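Local coordinates for glyoxalase family protein (Bacillus cereus, PDB 1ZSW) that is of unknown function but binds a zinc ion and belongs to the glyoxalase family, whose members include metal-dependent enzymes, at residues A258-E261 and E262-K265; L108-S111 and E112-H116. All coordinates share one frame; numbering follows the deposited sequence.

In the fold
Contact 2 comes first along the chain and contact 1 follows. Their centres are about 38 Å apart, on opposite sides of the chain's centre, and their nearest atoms are about 21 Å apart. Each belongs to a different βαβββ module of the glyoxalase (vicinal oxygen chelate) fold. Contact 2 is the turn from strand 101-109 into helix 112-124, on the sheet that contains strands 101-109 and 150-155. Contact 1 lies within helix 254-266, which packs on the sheet that contains strand 280-286. That second sheet carries the zinc ligands H33, H246 and E294. The two contacts therefore belong to helices that pack on different sheets, and only contact 1 belongs to a module that supplies zinc ligands.

Contact 1. Residues A258-E261 and E262-K265; sequences AYWE and EQVK
E261 and K265 sit one helical turn apart and are joined twice. K265 N donates to E261 O at 3.1 Å. A water bridges their side chains: it donates to E261 OE2 at 2.6 Å and accepts from K265 NZ at 3.1 Å. The two chains run side by side in the same direction. Both are extended beyond CG, which brings OE2 and NZ to 4.3 Å, too far for a salt bridge. E261 OE2 also bonds S271 OG, so the carboxylate ties the helix to the following loop. Three more i to i+4 backbone bonds, from E262, Q263 and V264 to A258, Y259 and W260, continue the same pattern within these two turns.

This is helix 254-266, the helix of the βαβββ module that supplies H246 and E294 to the zinc site. V264 and W260 face inward. V264 touches F285 of strand 280-286, and its CG2 lies 3.2 Å from W260 O.

On another side, chi1 of Y259 (165°) puts CG beside the carbonyl carbon and swings the ring out and forward, alongside Q263. With chi1 at -57°, Q263 sets CG over one face of the Y259 ring, 3.8 Å from its centroid, a CH-pi contact. Y259 OH bonds M25 N. The W260 ring meets Q263 CG obliquely, its CE3 atom 4.0 Å away, and also packs on F202 and I201.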
loop_
_atom_site.group_PDB
_atom_site.type_symbol
_atom_site.label_atom_id
_atom_site.label_comp_id
_atom_site.label_asym_id
_atom_site.label_seq_id
_atom_site.Cartn_x
_atom_site.Cartn_y
_atom_site.Cartn_z
ATOM N N ALA A 258 16.368 -8.144 -8.498
ATOM C CA ALA A 258 16.847 -8.518 -9.836
ATOM C C ALA A 258 16.239 -9.823 -10.362
ATOM O O ALA A 258 15.929 -9.937 -11.539
ATOM C CB ALA A 258 18.377 -8.612 -9.857
ATOM N N TYR A 259 16.051 -10.790 -9.462
ATOM C CA TYR A 259 15.391 -12.030 -9.806
ATOM C C TYR A 259 13.984 -11.774 -10.334
ATOM O O TYR A 259 13.609 -12.270 -11.392
ATOM C CB TYR A 259 15.354 -12.980 -8.609
ATOM C CG TYR A 259 14.383 -14.122 -8.808
ATOM C CD1 TYR A 259 13.081 -14.043 -8.302
ATOM C CD2 TYR A 259 14.746 -15.269 -9.516
ATOM C CE1 TYR A 259 12.148 -15.053 -8.483
ATOM C CE2 TYR A 259 13.806 -16.317 -9.712
ATOM C CZ TYR A 259 12.515 -16.211 -9.175
ATOM O OH TYR A 259 11.573 -17.217 -9.359
ATOM N N TRP A 260 13.230 -10.933 -9.623
ATOM C CA TRP A 260 11.862 -10.638 -10.037
ATOM C C TRP A 260 11.797 -9.838 -11.322
ATOM O O TRP A 260 10.905 -10.052 -12.110
ATOM C CB TRP A 260 11.077 -9.951 -8.907
ATOM C CG TRP A 260 10.779 -10.893 -7.761
ATOM C CD1 TRP A 260 11.246 -10.807 -6.493
ATOM C CD2 TRP A 260 9.992 -12.097 -7.826
ATOM N NE1 TRP A 260 10.783 -11.877 -5.736
ATOM C CE2 TRP A 260 10.018 -12.684 -6.534
ATOM C CE3 TRP A 260 9.316 -12.753 -8.851
ATOM C CZ2 TRP A 260 9.348 -13.887 -6.238
ATOM C CZ3 TRP A 260 8.624 -13.951 -8.556
ATOM C CH2 TRP A 260 8.680 -14.508 -7.251
ATOM N N GLU A 261 12.763 -8.947 -11.533
ATOM C CA GLU A 261 12.821 -8.239 -12.800
ATOM C C GLU A 261 12.927 -9.209 -13.950
ATOM O O GLU A 261 12.212 -9.097 -14.924
ATOM C CB GLU A 261 13.956 -7.245 -12.879
ATOM C CG GLU A 261 13.872 -6.533 -14.216
ATOM C CD GLU A 261 14.726 -5.308 -14.290
ATOM O OE1 GLU A 261 15.842 -5.317 -13.731
ATOM O OE2 GLU A 261 14.245 -4.336 -14.904
ATOM N N GLU A 262 13.812 -10.196 -13.805
ATOM C CA GLU A 262 13.915 -11.254 -14.807
ATOM C C GLU A 262 12.616 -12.044 -15.014
ATOM O O GLU A 262 12.194 -12.278 -16.145
ATOM C CB GLU A 262 15.045 -12.190 -14.421
ATOM C CG GLU A 262 15.266 -13.301 -15.399
ATOM C CD GLU A 262 15.976 -12.869 -16.678
ATOM O OE1 GLU A 262 16.276 -11.649 -16.845
ATOM O OE2 GLU A 262 16.237 -13.785 -17.514
ATOM N N GLN A 263 11.956 -12.453 -13.934
ATOM C CA GLN A 263 10.681 -13.153 -14.077
ATOM C C GLN A 263 9.590 -12.380 -14.805
ATOM O O GLN A 263 8.848 -12.930 -15.630
ATOM C CB GLN A 263 10.171 -13.612 -12.693
ATOM C CG GLN A 263 11.167 -14.498 -11.956
ATOM C CD GLN A 263 11.536 -15.743 -12.764
ATOM O OE1 GLN A 263 12.710 -15.998 -13.046
ATOM N NE2 GLN A 263 10.536 -16.515 -13.136
ATOM N N VAL A 264 9.497 -11.092 -14.492
ATOM C CA VAL A 264 8.527 -10.202 -15.103
ATOM C C VAL A 264 8.776 -10.068 -16.602
ATOM O O VAL A 264 7.852 -10.177 -17.396
ATOM C CB VAL A 264 8.570 -8.849 -14.383
ATOM C CG1 VAL A 264 7.882 -7.761 -15.166
ATOM C CG2 VAL A 264 7.972 -9.064 -12.965
ATOM N N LYS A 265 10.034 -9.899 -16.965
ATOM C CA LYS A 265 10.425 -9.778 -18.377
ATOM C C LYS A 265 10.102 -11.058 -19.157
ATOM O O LYS A 265 9.621 -11.014 -20.296
ATOM C CB LYS A 265 11.923 -9.492 -18.469
ATOM C CG LYS A 265 12.325 -8.067 -18.163
ATOM C CD LYS A 265 13.754 -7.804 -18.646
ATOM C CE LYS A 265 14.127 -6.369 -18.386
ATOM N NZ LYS A 265 15.581 -6.091 -18.604
HETATM O O HOH W 1 15.184 -3.418 -17.173
#

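Contact 2. Residues L108-S111 and E112-H116; sequences LVPS and EDSLH
S111 and S114 form a capping box at the start of helix 112-124. S111 is the N-cap, in the tight turn that takes strand 101-109 into the helix of a βαβββ module. The contact is local and lies away from the zinc site.

The hydrogen bonds are reciprocal. S114 N donates to S111 OG at 3.0 Å, with a nearly straight N-H...O angle of 164°. In return, S111 N donates to S114 OG over a longer 3.3 Å, and this bond is more bent, at 142°. The S111 hydroxyl stands between its own backbone N and carbonyl carbon (chi1 74°), a rotamer that turns OG toward the first turn of the helix. There it accepts from S114 N, one of the first-turn amides whose i-4 carbonyl lies before the helix. S111 O serves the next amide, accepting from L115 N at 3.2 Å in the first i to i+4 bond. S114 OG has further partners outside the turn: it bonds H176 ND1, and K175 O more weakly. The cap is thus tied to the chain that leads toward strand 180-188.

The apolar contacts lie beneath the cap. V109, the last strand residue, points at the helix. Its CG2 meets L115 CD2, and these two side chains cross at about a right angle. L115 goes on to touch L153 and V155 of strand 150-155 and L141 of strand 138-144, so this leucine is one of the side chains that seat the helix on the sheet. V109 CB also packs against S114 CB at 3.9 Å. P110 sits in the turn, its CD 3.5 Å from S114 OG.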
loop_
_atom_site.group_PDB
_atom_site.type_symbol
_atom_site.label_atom_id
_atom_site.label_comp_id
_atom_site.label_asym_id
_atom_site.label_seq_id
_atom_site.Cartn_x
_atom_site.Cartn_y
_atom_site.Cartn_z
ATOM N N LEU A 108 -5.218 -3.477 9.114
ATOM C CA LEU A 108 -5.428 -4.392 10.256
ATOM C C LEU A 108 -5.538 -3.607 11.562
ATOM O O LEU A 108 -4.784 -2.668 11.789
ATOM C CB LEU A 108 -4.270 -5.387 10.351
ATOM C CG LEU A 108 -4.162 -6.336 9.155
ATOM C CD1 LEU A 108 -2.836 -7.073 9.098
ATOM C CD2 LEU A 108 -5.330 -7.354 9.215
ATOM N N VAL A 109 -6.508 -4.000 12.398
ATOM C CA VAL A 109 -6.622 -3.526 13.785
ATOM C C VAL A 109 -6.679 -4.736 14.689
ATOM O O VAL A 109 -7.047 -5.815 14.248
ATOM C CB VAL A 109 -7.815 -2.584 14.025
ATOM C CG1 VAL A 109 -7.648 -1.321 13.214
ATOM C CG2 VAL A 109 -9.201 -3.266 13.705
ATOM N N PRO A 110 -6.231 -4.592 15.951
ATOM C CA PRO A 110 -6.039 -5.802 16.756
ATOM C C PRO A 110 -7.284 -6.635 17.097
ATOM O O PRO A 110 -7.185 -7.838 17.090
ATOM C CB PRO A 110 -5.367 -5.261 18.019
ATOM C CG PRO A 110 -4.720 -3.934 17.565
ATOM C CD PRO A 110 -5.741 -3.382 16.626
ATOM N N SER A 111 -8.415 -6.018 17.374
ATOM C CA SER A 111 -9.552 -6.790 17.914
ATOM C C SER A 111 -10.919 -6.275 17.505
ATOM O O SER A 111 -11.064 -5.167 16.971
ATOM C CB SER A 111 -9.453 -6.724 19.453
ATOM O OG SER A 111 -9.856 -5.428 19.855
ATOM N N GLU A 112 -11.957 -7.109 17.688
ATOM C CA GLU A 112 -13.313 -6.674 17.345
ATOM C C GLU A 112 -13.675 -5.449 18.187
ATOM O O GLU A 112 -14.418 -4.568 17.768
ATOM C CB GLU A 112 -14.340 -7.824 17.482
ATOM C CG GLU A 112 -14.210 -8.850 16.360
ATOM C CD GLU A 112 -15.301 -9.914 16.312
ATOM O OE1 GLU A 112 -14.999 -11.094 16.621
ATOM O OE2 GLU A 112 -16.438 -9.592 15.930
ATOM N N ASP A 113 -13.089 -5.387 19.388
ATOM C CA ASP A 113 -13.187 -4.219 20.267
ATOM C C ASP A 113 -12.668 -2.939 19.598
ATOM O O ASP A 113 -13.337 -1.919 19.628
ATOM C CB ASP A 113 -12.442 -4.481 21.588
ATOM C CG ASP A 113 -12.497 -3.296 22.552
ATOM O OD1 ASP A 113 -11.492 -3.063 23.269
ATOM O OD2 ASP A 113 -13.537 -2.601 22.596
ATOM N N SER A 114 -11.484 -3.013 18.978
ATOM C CA SER A 114 -10.944 -1.927 18.145
ATOM C C SER A 114 -11.941 -1.493 17.078
ATOM O O SER A 114 -12.095 -0.297 16.811
ATOM C CB SER A 114 -9.576 -2.276 17.496
ATOM O OG SER A 114 -8.680 -2.911 18.406
ATOM N N LEU A 115 -12.647 -2.437 16.448
ATOM C CA LEU A 115 -13.715 -2.007 15.535
ATOM C C LEU A 115 -14.768 -1.107 16.189
ATOM O O LEU A 115 -15.244 -0.143 15.587
ATOM C CB LEU A 115 -14.397 -3.202 14.850
ATOM C CG LEU A 115 -13.537 -4.068 13.935
ATOM C CD1 LEU A 115 -14.374 -5.206 13.348
ATOM C CD2 LEU A 115 -12.903 -3.216 12.787
ATOM N N HIS A 116 -15.110 -1.399 17.436
ATOM C CA HIS A 116 -16.076 -0.575 18.158
ATOM C C HIS A 116 -15.505 0.788 18.487
ATOM O O HIS A 116 -16.191 1.803 18.329
ATOM C CB HIS A 116 -16.582 -1.308 19.410
ATOM C CG HIS A 116 -17.432 -2.498 19.087
ATOM N ND1 HIS A 116 -18.749 -2.385 18.698
ATOM C CD2 HIS A 116 -17.144 -3.820 19.057
ATOM C CE1 HIS A 116 -19.237 -3.586 18.449
ATOM N NE2 HIS A 116 -18.286 -4.476 18.663
#